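Local coordinates for protein aminopentol aminotransferase (Sphingopyxis macrogoltabida, PDB 6HBS) that transfers the amino group of aminopentol, the hydrolysed form of fumonisin B1, to pyruvate with the help of pyridoxal 5'-phosphate, at residues 30-35 / 371-375; 360-365 / 399-403; 101-105 / 302-306; 236-240 / 308-314. All coordinates share one frame; numbering follows the deposited sequence.

Interaction 1. Residues 30-35 / 371-375; sequences LLPPEF and YVHPY
Leu31 and Phe35 face Pro374 and Tyr371 across two loop segments, the second starting at the end of strand 370-371; the CA atoms of Leu31 and Pro374 are 8.0 Å apart. Residues 32-35 form a type I beta turn, closed by a backbone bond from Phe35 N to Pro32 O. Tyr371 CG is anti to the backbone N (chi1 -164°), which brings its ring to Phe35. The Phe35 ring turns its edge to one face of the Tyr371 ring. This is a T-shaped pair, with centroids 5.1 Å apart and planes at 80°. Phe35 CZ also lies 3.4 Å from Val372 O. Leu31 uses its two methyls separately. Leu31 CD2 rests over a face of the His373 imidazole as a CH-pi contact and meets Pro374 CD at 3.6 Å. CD1 approaches the hydroxyl of Tyr371. The imidazole is held by Tyr375 N, which donates to His373 ND1 in the ring plane at 3.1 Å. Helix 356-367 packs beside the contact through Tyr359 and Leu366. Apolar and aromatic packing thus joins the loop after helix 5-17 to the chain leaving strand 370-371. One water adds a polar link, accepting from Leu30 N and hydrogen-bonded to Tyr375 OH.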
loop_
_atom_site.group_PDB
_atom_site.type_symbol
_atom_site.label_atom_id
_atom_site.label_comp_id
_atom_site.label_asym_id
_atom_site.label_seq_id
_atom_site.Cartn_x
_atom_site.Cartn_y
_atom_site.Cartn_z
ATOM N N LEU A 30 17.320 -7.877 -14.685
ATOM C CA LEU A 30 18.616 -7.212 -14.904
ATOM C C LEU A 30 19.759 -7.915 -14.156
ATOM O O LEU A 30 20.841 -7.340 -14.096
ATOM C CB LEU A 30 18.521 -5.756 -14.433
ATOM C CG LEU A 30 17.525 -4.875 -15.189
ATOM C CD1 LEU A 30 17.507 -3.464 -14.601
ATOM C CD2 LEU A 30 17.856 -4.839 -16.673
ATOM N N LEU A 31 19.520 -9.123 -13.609
ATOM C CA LEU A 31 20.550 -9.891 -12.872
ATOM C C LEU A 31 21.063 -11.034 -13.727
ATOM O O LEU A 31 20.414 -11.428 -14.684
ATOM C CB LEU A 31 19.964 -10.431 -11.567
ATOM C CG LEU A 31 19.754 -9.388 -10.475
ATOM C CD1 LEU A 31 18.944 -9.962 -9.324
ATOM C CD2 LEU A 31 21.087 -8.840 -9.980
ATOM N N PRO A 32 22.237 -11.621 -13.409
ATOM C CA PRO A 32 22.657 -12.854 -14.081
ATOM C C PRO A 32 21.565 -13.922 -14.006
ATOM O O PRO A 32 20.758 -13.955 -13.070
ATOM C CB PRO A 32 23.962 -13.253 -13.370
ATOM C CG PRO A 32 24.500 -11.916 -12.853
ATOM C CD PRO A 32 23.257 -11.099 -12.491
ATOM N N PRO A 33 21.497 -14.833 -15.000
ATOM C CA PRO A 33 20.396 -15.795 -15.086
ATOM C C PRO A 33 20.374 -16.816 -13.943
ATOM O O PRO A 33 19.346 -17.424 -13.692
ATOM C CB PRO A 33 20.628 -16.463 -16.459
ATOM C CG PRO A 33 22.118 -16.326 -16.687
ATOM C CD PRO A 33 22.443 -14.961 -16.120
ATOM N N GLU A 34 21.500 -16.952 -13.233
ATOM C CA GLU A 34 21.628 -17.864 -12.102
ATOM C C GLU A 34 20.778 -17.415 -10.909
ATOM O O GLU A 34 20.508 -18.212 -10.019
ATOM C CB GLU A 34 23.091 -17.953 -11.661
ATOM C CG GLU A 34 23.991 -18.601 -12.705
ATOM C CD GLU A 34 24.759 -17.666 -13.617
ATOM O OE1 GLU A 34 24.310 -16.523 -13.838
ATOM O OE2 GLU A 34 25.809 -18.096 -14.110
ATOM N N PHE A 35 20.436 -16.126 -10.838
ATOM C CA PHE A 35 19.675 -15.592 -9.706
ATOM C C PHE A 35 18.275 -16.201 -9.729
ATOM O O PHE A 35 17.582 -16.123 -10.741
ATOM C CB PHE A 35 19.656 -14.063 -9.708
ATOM C CG PHE A 35 20.884 -13.455 -9.081
ATOM C CD1 PHE A 35 22.057 -13.311 -9.809
ATOM C CD2 PHE A 35 20.886 -13.089 -7.747
ATOM C CE1 PHE A 35 23.198 -12.780 -9.215
ATOM C CE2 PHE A 35 22.026 -12.575 -7.143
ATOM C CZ PHE A 35 23.185 -12.421 -7.885
ATOM N N TYR A 371 23.755 -14.652 -1.156
ATOM C CA TYR A 371 23.037 -13.759 -2.042
ATOM C C TYR A 371 23.554 -12.342 -1.802
ATOM O O TYR A 371 23.215 -11.716 -0.811
ATOM C CB TYR A 371 21.523 -13.838 -1.805
ATOM C CG TYR A 371 20.656 -13.257 -2.899
ATOM C CD1 TYR A 371 20.658 -11.895 -3.185
ATOM C CD2 TYR A 371 19.807 -14.070 -3.641
ATOM C CE1 TYR A 371 19.845 -11.362 -4.186
ATOM C CE2 TYR A 371 18.983 -13.552 -4.638
ATOM C CZ TYR A 371 18.999 -12.192 -4.904
ATOM O OH TYR A 371 18.196 -11.699 -5.877
ATOM N N VAL A 372 24.315 -11.839 -2.768
ATOM C CA VAL A 372 24.771 -10.464 -2.806
ATOM C C VAL A 372 24.361 -9.861 -4.158
ATOM O O VAL A 372 24.055 -10.577 -5.117
ATOM C CB VAL A 372 26.294 -10.365 -2.617
ATOM C CG1 VAL A 372 26.710 -10.685 -1.202
ATOM C CG2 VAL A 372 27.049 -11.214 -3.633
ATOM N N HIS A 373 24.365 -8.531 -4.233
ATOM C CA HIS A 373 23.730 -7.829 -5.325
ATOM C C HIS A 373 24.745 -6.966 -6.048
ATOM O O HIS A 373 25.436 -6.186 -5.408
ATOM C CB HIS A 373 22.548 -7.001 -4.819
ATOM C CG HIS A 373 21.552 -6.655 -5.883
ATOM N ND1 HIS A 373 21.866 -5.899 -6.999
ATOM C CD2 HIS A 373 20.226 -6.900 -5.961
ATOM C CE1 HIS A 373 20.794 -5.769 -7.753
ATOM N NE2 HIS A 373 19.769 -6.380 -7.141
ATOM N N PRO A 374 24.866 -7.087 -7.390
ATOM C CA PRO A 374 25.856 -6.316 -8.137
ATOM C C PRO A 374 25.494 -4.867 -8.492
ATOM O O PRO A 374 26.406 -4.162 -8.952
ATOM C CB PRO A 374 25.980 -7.131 -9.434
ATOM C CG PRO A 374 24.618 -7.676 -9.644
ATOM C CD PRO A 374 24.160 -8.047 -8.255
ATOM N N TYR A 375 24.230 -4.414 -8.274
ATOM C CA TYR A 375 23.905 -2.993 -8.618
ATOM C C TYR A 375 23.092 -2.246 -7.538
ATOM O O TYR A 375 23.010 -1.018 -7.590
ATOM C CB TYR A 375 23.317 -2.903 -10.037
ATOM C CG TYR A 375 21.934 -3.452 -10.244
ATOM C CD1 TYR A 375 20.816 -2.808 -9.717
ATOM C CD2 TYR A 375 21.728 -4.597 -10.994
ATOM C CE1 TYR A 375 19.527 -3.293 -9.917
ATOM C CE2 TYR A 375 20.447 -5.104 -11.190
ATOM C CZ TYR A 375 19.343 -4.441 -10.666
ATOM O OH TYR A 375 18.091 -4.945 -10.843
HETATM O O HOH W 1 16.677 -7.259 -12.069
#

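Interaction 2. Residues 360-365 / 399-403; sequences AWAAAC and AFSAV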
loop_
_atom_site.group_PDB
_atom_site.type_symbol
_atom_site.label_atom_id
_atom_site.label_comp_id
_atom_site.label_asym_id
_atom_site.label_seq_id
_atom_site.Cartn_x
_atom_site.Cartn_y
_atom_site.Cartn_z
ATOM N N ALA A 360 29.560 -11.157 -12.553
ATOM C CA ALA A 360 30.135 -12.507 -12.541
ATOM C C ALA A 360 30.442 -12.931 -11.091
ATOM O O ALA A 360 30.177 -14.073 -10.691
ATOM C CB ALA A 360 31.365 -12.546 -13.429
ATOM N N TRP A 361 30.947 -11.996 -10.290
ATOM C CA TRP A 361 31.316 -12.239 -8.903
ATOM C C TRP A 361 30.062 -12.541 -8.072
ATOM O O TRP A 361 30.062 -13.462 -7.304
ATOM C CB TRP A 361 32.058 -11.024 -8.341
ATOM C CG TRP A 361 32.516 -11.185 -6.930
ATOM C CD1 TRP A 361 33.581 -11.930 -6.490
ATOM C CD2 TRP A 361 31.933 -10.576 -5.766
ATOM N NE1 TRP A 361 33.684 -11.835 -5.127
ATOM C CE2 TRP A 361 32.680 -11.018 -4.653
ATOM C CE3 TRP A 361 30.833 -9.734 -5.550
ATOM C CZ2 TRP A 361 32.386 -10.603 -3.353
ATOM C CZ3 TRP A 361 30.554 -9.307 -4.276
ATOM C CH2 TRP A 361 31.301 -9.771 -3.187
ATOM N N ALA A 362 29.007 -11.735 -8.258
ATOM C CA ALA A 362 27.764 -11.924 -7.523
ATOM C C ALA A 362 27.192 -13.302 -7.862
ATOM O O ALA A 362 26.745 -14.013 -6.983
ATOM C CB ALA A 362 26.779 -10.789 -7.828
ATOM N N ALA A 363 27.243 -13.692 -9.143
ATOM C CA ALA A 363 26.652 -14.966 -9.544
ATOM C C ALA A 363 27.447 -16.119 -8.926
ATOM O O ALA A 363 26.867 -17.122 -8.534
ATOM C CB ALA A 363 26.596 -15.108 -11.047
ATOM N N ALA A 364 28.780 -15.970 -8.884
ATOM C CA ALA A 364 29.674 -17.005 -8.338
ATOM C C ALA A 364 29.410 -17.152 -6.836
ATOM O O ALA A 364 29.480 -18.231 -6.300
ATOM C CB ALA A 364 31.117 -16.657 -8.628
ATOM N N CYS A 365 29.047 -16.054 -6.166
ATOM C CA CYS A 365 28.694 -16.128 -4.741
ATOM C C CYS A 365 27.432 -16.984 -4.501
ATOM O O CYS A 365 27.330 -17.621 -3.444
ATOM C CB CYS A 365 28.474 -14.757 -4.133
ATOM S SG CYS A 365 29.965 -13.761 -3.906
ATOM N N ALA A 399 34.579 -16.920 -5.054
ATOM C CA ALA A 399 33.975 -16.136 -6.099
ATOM C C ALA A 399 35.042 -15.286 -6.790
ATOM O O ALA A 399 35.035 -15.158 -8.012
ATOM C CB ALA A 399 32.835 -15.303 -5.537
ATOM N N PHE A 400 35.929 -14.674 -6.002
ATOM C CA PHE A 400 37.089 -13.948 -6.538
ATOM C C PHE A 400 37.914 -14.872 -7.445
ATOM O O PHE A 400 38.252 -14.472 -8.568
ATOM C CB PHE A 400 37.951 -13.365 -5.415
ATOM C CG PHE A 400 37.428 -12.094 -4.790
ATOM C CD1 PHE A 400 37.382 -10.910 -5.507
ATOM C CD2 PHE A 400 37.026 -12.066 -3.472
ATOM C CE1 PHE A 400 36.878 -9.752 -4.928
ATOM C CE2 PHE A 400 36.543 -10.906 -2.891
ATOM C CZ PHE A 400 36.456 -9.755 -3.624
ATOM N N SER A 401 38.158 -16.120 -6.998
ATOM C CA SER A 401 38.952 -17.100 -7.792
ATOM C C SER A 401 38.241 -17.380 -9.110
ATOM O O SER A 401 38.891 -17.401 -10.151
ATOM C CB SER A 401 39.201 -18.408 -7.067
ATOM O OG SER A 401 39.875 -18.182 -5.849
ATOM N N ALA A 402 36.918 -17.602 -9.045
ATOM C CA ALA A 402 36.153 -17.970 -10.233
ATOM C C ALA A 402 36.166 -16.821 -11.258
ATOM O O ALA A 402 36.207 -17.046 -12.479
ATOM C CB ALA A 402 34.747 -18.386 -9.844
ATOM N N VAL A 403 36.149 -15.583 -10.763
ATOM C CA VAL A 403 36.170 -14.407 -11.635
ATOM C C VAL A 403 37.535 -14.305 -12.334
ATOM O O VAL A 403 37.597 -14.007 -13.530
ATOM C CB VAL A 403 35.808 -13.140 -10.834
ATOM C CG1 VAL A 403 36.337 -11.865 -11.462
ATOM C CG2 VAL A 403 34.302 -13.058 -10.632
#
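The indole of Trp361 meets the phenyl ring of Phe400 obliquely, with the planes at 44°. NE1 of Trp361 sits over the centre of the Phe400 ring, 3.5 Å above its plane. The five-membered ring is therefore the part of the indole that approaches, its centroid 4.4 Å from that of Phe400. Trp361 CG is anti to the backbone N (chi1 -178°), which carries the indole across to helix 386-405. Ala399 CB packs against CD1 of Trp361 at 3.6 Å. Ala399 CB also touches Cys365 SG and, at 3.8 Å, Ala364 CB. Val403 sends CG2 against the first turn of the other segment, 3.5 Å from Trp361 N. The small alanines let the backbones come close: Ala364 CA and Ala399 CA are 4.9 Å apart. The short helix axes approach to 8.5 Å, their N-to-C directions 130° apart, nearer antiparallel than parallel. Phe349 adds an edge-to-face partner for Trp361, and His332 meets the ring of Phe400. The contact joins helices 356-367 and 386-405 away from the annotated sites. Its chemistry is apolar. Trp361 NE1 is buried with no hydrogen-bond partner in the model. Its N-H is tilted well away from the Phe400 ring centre, so this is packing and at most a weak polar contact.

Interaction 3. Residues 101-105 / 302-306; sequences AFVGM and LRIIR. With MG (magnesium ion), chain D.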
loop_
_atom_site.group_PDB
_atom_site.type_symbol
_atom_site.label_atom_id
_atom_site.label_comp_id
_atom_site.label_asym_id
_atom_site.label_seq_id
_atom_site.Cartn_x
_atom_site.Cartn_y
_atom_site.Cartn_z
ATOM N N ALA A 101 4.456 5.397 20.699
ATOM C CA ALA A 101 5.807 4.814 20.711
ATOM C C ALA A 101 6.669 5.489 19.634
ATOM O O ALA A 101 7.835 5.863 19.884
ATOM C CB ALA A 101 5.759 3.327 20.539
ATOM N N PHE A 102 6.116 5.637 18.435
ATOM C CA PHE A 102 6.916 6.109 17.309
ATOM C C PHE A 102 7.251 7.593 17.521
ATOM O O PHE A 102 8.380 7.991 17.347
ATOM C CB PHE A 102 6.209 5.804 15.987
ATOM C CG PHE A 102 7.099 5.511 14.805
ATOM C CD1 PHE A 102 8.302 6.192 14.607
ATOM C CD2 PHE A 102 6.702 4.597 13.845
ATOM C CE1 PHE A 102 9.106 5.913 13.511
ATOM C CE2 PHE A 102 7.495 4.340 12.732
ATOM C CZ PHE A 102 8.688 5.009 12.563
ATOM N N VAL A 103 6.269 8.387 17.940
ATOM C CA VAL A 103 6.470 9.792 18.198
ATOM C C VAL A 103 7.474 9.984 19.350
ATOM O O VAL A 103 8.320 10.917 19.299
ATOM C CB VAL A 103 5.150 10.507 18.528
ATOM C CG1 VAL A 103 5.385 11.861 19.171
ATOM C CG2 VAL A 103 4.270 10.644 17.301
ATOM N N GLY A 104 7.404 9.122 20.372
ATOM C CA GLY A 104 8.341 9.202 21.464
ATOM C C GLY A 104 9.786 8.959 21.018
ATOM O O GLY A 104 10.685 9.490 21.618
ATOM N N MET A 105 10.010 8.127 19.993
ATOM C CA MET A 105 11.360 7.721 19.585
ATOM C C MET A 105 12.006 8.755 18.654
ATOM O O MET A 105 13.205 8.786 18.561
ATOM C CB MET A 105 11.332 6.365 18.867
ATOM C CG MET A 105 11.096 5.195 19.825
ATOM S SD MET A 105 10.675 3.644 18.991
ATOM C CE MET A 105 12.273 3.173 18.322
ATOM N N LEU A 302 9.589 -1.887 17.339
ATOM C CA LEU A 302 10.083 -0.654 17.916
ATOM C C LEU A 302 10.598 -0.885 19.355
ATOM O O LEU A 302 11.582 -0.243 19.746
ATOM C CB LEU A 302 9.017 0.438 17.913
ATOM C CG LEU A 302 8.567 0.974 16.551
ATOM C CD1 LEU A 302 7.423 1.965 16.724
ATOM C CD2 LEU A 302 9.720 1.595 15.763
ATOM N N ARG A 303 9.954 -1.771 20.138
ATOM C CA ARG A 303 10.424 -2.053 21.510
ATOM C C ARG A 303 11.837 -2.667 21.449
ATOM O O ARG A 303 12.739 -2.299 22.196
ATOM C CB ARG A 303 9.441 -2.954 22.283
ATOM C CG ARG A 303 9.861 -3.247 23.727
ATOM C CD ARG A 303 9.263 -4.495 24.357
ATOM N NE ARG A 303 9.550 -5.755 23.660
ATOM C CZ ARG A 303 10.692 -6.416 23.720
ATOM N NH1 ARG A 303 11.707 -5.929 24.411
ATOM N NH2 ARG A 303 10.829 -7.557 23.076
ATOM N N ILE A 304 12.017 -3.643 20.574
ATOM C CA ILE A 304 13.281 -4.282 20.402
ATOM C C ILE A 304 14.351 -3.265 19.964
ATOM O O ILE A 304 15.497 -3.340 20.433
ATOM C CB ILE A 304 13.147 -5.464 19.448
ATOM C CG1 ILE A 304 12.291 -6.563 20.088
ATOM C CG2 ILE A 304 14.505 -5.983 19.011
ATOM C CD1 ILE A 304 11.983 -7.687 19.192
ATOM N N ILE A 305 13.977 -2.301 19.114
ATOM C CA ILE A 305 14.903 -1.280 18.638
ATOM C C ILE A 305 15.361 -0.441 19.835
ATOM O O ILE A 305 16.535 -0.131 19.950
ATOM C CB ILE A 305 14.272 -0.425 17.514
ATOM C CG1 ILE A 305 14.165 -1.202 16.196
ATOM C CG2 ILE A 305 14.965 0.915 17.354
ATOM C CD1 ILE A 305 13.337 -0.488 15.118
ATOM N N ARG A 306 14.427 -0.080 20.722
ATOM C CA ARG A 306 14.757 0.719 21.860
ATOM C C ARG A 306 15.570 -0.089 22.881
ATOM O O ARG A 306 16.392 0.501 23.512
ATOM C CB ARG A 306 13.538 1.260 22.618
ATOM C CG ARG A 306 12.603 2.160 21.830
ATOM C CD ARG A 306 11.597 2.864 22.725
ATOM N NE ARG A 306 10.692 1.905 23.335
ATOM C CZ ARG A 306 9.661 1.330 22.718
ATOM N NH1 ARG A 306 8.933 0.433 23.355
ATOM N NH2 ARG A 306 9.325 1.697 21.497
HETATM MG MG MG D . 9.050 13.016 19.365
HETATM O O HOH W 2 10.817 12.236 20.798
HETATM O O HOH W 3 7.662 13.618 21.278
#
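Met105 CG lies anti to its carbonyl carbon, and the chain bends at chi3 (74°), which sets SD and CE against helix 292-307. Arg306 also bends at chi3 (-66°), and its guanidinium turns back to Met105. Arg306 NH2 makes a weak hydrogen bond to Met105 SD at 3.4 Å. The sulfur lies at the guanidinium edge, near its plane. The aliphatic part of Arg306 crosses Met105 at about a right angle, with CG 3.7 Å from Met105 CE. Met105 CE also reaches Ile305 CG2 at 3.6 Å, while Met105 SD packs on Leu302 CB at 3.8 Å. Leu302 CD1 packs against Phe102 CD2 at 4.0 Å. Ala101 CB lies 4.0 Å from Arg306 NH2. Phe102 also packs edge-to-face on Trp256 and Phe260 and touches strand 267-271, so helix 94-105 rests on the large mixed sheet.

On helix 94-105, Val103 O binds the magnesium ion at 2.2 Å. Val106 O and Ala109 O are further ligands, and two waters add to the site. One of these waters donates to Gly104 O. The short axes of the two helices run at 28° and are 11.1 Å apart, wide enough for side chains to fill the gap. The arrangement is a near-parallel helix pair in a class-III aminotransferase, with a magnesium site of backbone carbonyls at the C-terminal end of one helix.

Interaction 4. Residues 236-240 / 308-314; sequences FRVAR and TPYLETL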
loop_
_atom_site.group_PDB
_atom_site.type_symbol
_atom_site.label_atom_id
_atom_site.label_comp_id
_atom_site.label_asym_id
_atom_site.label_seq_id
_atom_site.Cartn_x
_atom_site.Cartn_y
_atom_site.Cartn_z
ATOM N N PHE A 236 16.403 3.127 10.973
ATOM C CA PHE A 236 16.727 2.165 12.013
ATOM C C PHE A 236 17.946 1.302 11.684
ATOM O O PHE A 236 18.301 0.442 12.501
ATOM C CB PHE A 236 15.530 1.279 12.368
ATOM C CG PHE A 236 14.413 2.095 12.938
ATOM C CD1 PHE A 236 14.632 2.882 14.044
ATOM C CD2 PHE A 236 13.141 2.055 12.385
ATOM C CE1 PHE A 236 13.601 3.623 14.586
ATOM C CE2 PHE A 236 12.111 2.788 12.950
ATOM C CZ PHE A 236 12.342 3.566 14.038
ATOM N N ARG A 237 18.622 1.549 10.563
ATOM C CA ARG A 237 19.940 0.945 10.353
ATOM C C ARG A 237 21.056 2.014 10.492
ATOM O O ARG A 237 22.235 1.676 10.517
ATOM C CB ARG A 237 19.992 0.194 9.020
ATOM C CG ARG A 237 19.420 -1.215 9.050
ATOM C CD ARG A 237 19.693 -1.906 7.733
ATOM N NE ARG A 237 19.142 -3.235 7.678
ATOM C CZ ARG A 237 17.900 -3.519 7.279
ATOM N NH1 ARG A 237 17.064 -2.522 7.008
ATOM N NH2 ARG A 237 17.513 -4.786 7.155
ATOM N N VAL A 238 20.694 3.290 10.612
ATOM C CA VAL A 238 21.663 4.366 10.865
ATOM C C VAL A 238 21.631 4.732 12.358
ATOM O O VAL A 238 22.665 4.934 12.974
ATOM C CB VAL A 238 21.410 5.584 9.951
ATOM C CG1 VAL A 238 22.274 6.778 10.341
ATOM C CG2 VAL A 238 21.621 5.230 8.494
ATOM N N ALA A 239 20.438 4.816 12.939
ATOM C CA ALA A 239 20.245 5.251 14.293
ATOM C C ALA A 239 18.879 4.756 14.788
ATOM O O ALA A 239 18.116 4.200 13.979
ATOM C CB ALA A 239 20.335 6.766 14.343
ATOM N N ARG A 240 18.587 4.995 16.081
ATOM C CA ARG A 240 17.294 4.649 16.717
ATOM C C ARG A 240 16.309 5.831 16.581
ATOM O O ARG A 240 15.217 5.868 17.172
ATOM C CB ARG A 240 17.522 4.241 18.180
ATOM C CG ARG A 240 18.234 2.902 18.336
ATOM C CD ARG A 240 18.570 2.546 19.775
ATOM N NE ARG A 240 19.046 1.169 19.925
ATOM C CZ ARG A 240 20.313 0.776 19.742
ATOM N NH1 ARG A 240 21.229 1.676 19.427
ATOM N NH2 ARG A 240 20.636 -0.505 19.794
ATOM N N THR A 308 17.338 -3.272 22.860
ATOM C CA THR A 308 18.332 -4.283 22.567
ATOM C C THR A 308 19.453 -3.657 21.743
ATOM O O THR A 308 19.253 -2.597 21.130
ATOM C CB THR A 308 17.745 -5.484 21.809
ATOM O OG1 THR A 308 17.456 -5.054 20.473
ATOM C CG2 THR A 308 16.510 -6.082 22.456
ATOM N N PRO A 309 20.663 -4.261 21.747
ATOM C CA PRO A 309 21.777 -3.806 20.913
ATOM C C PRO A 309 21.711 -4.330 19.464
ATOM O O PRO A 309 22.735 -4.738 18.850
ATOM C CB PRO A 309 22.985 -4.374 21.691
ATOM C CG PRO A 309 22.493 -5.659 22.251
ATOM C CD PRO A 309 21.060 -5.367 22.645
ATOM N N TYR A 310 20.512 -4.291 18.870
ATOM C CA TYR A 310 20.326 -4.837 17.532
ATOM C C TYR A 310 21.236 -4.061 16.552
ATOM O O TYR A 310 21.802 -4.642 15.614
ATOM C CB TYR A 310 18.853 -4.775 17.104
ATOM C CG TYR A 310 18.479 -3.419 16.578
ATOM C CD1 TYR A 310 18.189 -2.386 17.444
ATOM C CD2 TYR A 310 18.576 -3.130 15.233
ATOM C CE1 TYR A 310 17.956 -1.110 16.985
ATOM C CE2 TYR A 310 18.326 -1.860 14.747
ATOM C CZ TYR A 310 18.041 -0.847 15.634
ATOM O OH TYR A 310 17.810 0.402 15.197
ATOM N N LEU A 311 21.325 -2.746 16.752
ATOM C CA LEU A 311 21.979 -1.843 15.775
ATOM C C LEU A 311 23.493 -2.101 15.799
ATOM O O LEU A 311 24.115 -2.271 14.758
ATOM C CB LEU A 311 21.646 -0.387 16.123
ATOM C CG LEU A 311 22.265 0.680 15.217
ATOM C CD1 LEU A 311 21.875 0.481 13.755
ATOM C CD2 LEU A 311 21.870 2.068 15.682
ATOM N N GLU A 312 24.051 -2.176 17.014
ATOM C CA GLU A 312 25.493 -2.409 17.201
ATOM C C GLU A 312 25.847 -3.782 16.633
ATOM O O GLU A 312 26.852 -3.930 15.915
ATOM C CB GLU A 312 25.841 -2.267 18.679
ATOM C CG GLU A 312 25.626 -0.868 19.196
ATOM C CD GLU A 312 24.178 -0.496 19.477
ATOM O OE1 GLU A 312 23.326 -1.380 19.602
ATOM O OE2 GLU A 312 23.917 0.682 19.501
ATOM N N THR A 313 24.953 -4.764 16.845
ATOM C CA THR A 313 25.178 -6.099 16.323
ATOM C C THR A 313 25.289 -6.068 14.788
ATOM O O THR A 313 26.241 -6.628 14.190
ATOM C CB THR A 313 24.086 -7.057 16.816
ATOM O OG1 THR A 313 24.151 -7.051 18.243
ATOM C CG2 THR A 313 24.237 -8.456 16.284
ATOM N N LEU A 314 24.301 -5.468 14.108
ATOM C CA LEU A 314 24.276 -5.575 12.612
ATOM C C LEU A 314 25.390 -4.693 12.002
ATOM O O LEU A 314 25.928 -5.034 10.989
ATOM C CB LEU A 314 22.889 -5.268 12.033
ATOM C CG LEU A 314 22.295 -3.880 12.215
ATOM C CD1 LEU A 314 22.730 -2.948 11.091
ATOM C CD2 LEU A 314 20.763 -3.995 12.259
#
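Thr308 offers its carbonyl oxygen to Arg240 across the contact. NH2 of Arg240 reaches Thr308 O at 2.8 Å, in the carbonyl plane and on a lone pair. Pro309 follows at the N-cap position of helix 310-332. Its carbonyl accepts from both N and OG1 of Thr313, one turn on. Tyr310 CG stands between the backbone N and the carbonyl carbon (chi1 82°), and the ring extends to the loop 236-240. Tyr310 OH donates to Phe236 O at 2.7 Å, tilted 19° from the carbonyl plane. The Arg240 chain runs alongside the ring, pointing the other way, with NE 3.9 Å from Tyr310 CE1. Leu311 lays CB over one face of the guanidinium, 3.8 Å from Arg240 NH2. Leu311 CD1 reaches Arg237 O at 3.5 Å. Glu312 bends at chi2 and meets Arg240 end-on in a two-pronged salt bridge. Arg240 NH1 donates to Glu312 OE2 at 2.9 Å and Arg240 NH2 to Glu312 OE1 at 2.8 Å. Both oxygens use their syn lone pairs, with the two flat groups only 7° from coplanar. Leu314 CD1 lies near Arg237 CG.

Loop 236-240 comes close after Asp230, Val232 and Arg233 of the pyridoxal phosphate pocket. Arg240 NE hydrogen-bonds to Ile305 O, so the guanidinium joins this loop to the end of helix 292-307 and the start of helix 310-332. Glu312 balances its charge, and the salt bridge would probably keep the carboxylate ionised.

Interactions 3 and 4 adjoin, with centres 12 Å apart. Helix 292-307 leads into helix 310-332, and Ile305 CD1 of interaction 3 lies 3.5 Å from Phe236 CG of interaction 4. Phe236 also packs on Leu302. Interactions 1 and 2 form a second pair, with centres 11 Å apart. Ala362 CB is 3.8 Å from Pro374 CD there. The pairs lie far apart: the centres of interactions 2 and 3 are 40 Å apart, on opposite sides of the chain's centre. Interaction 4 comes nearest the cofactor. Its Arg237 side chain is about 10 Å from pyridoxal phosphate and about 6 Å from that of Lys258, the attachment residue by similarity. Tyr375 of interaction 1 and Phe102 of interaction 3 have side chains about 13 Å from the cofactor.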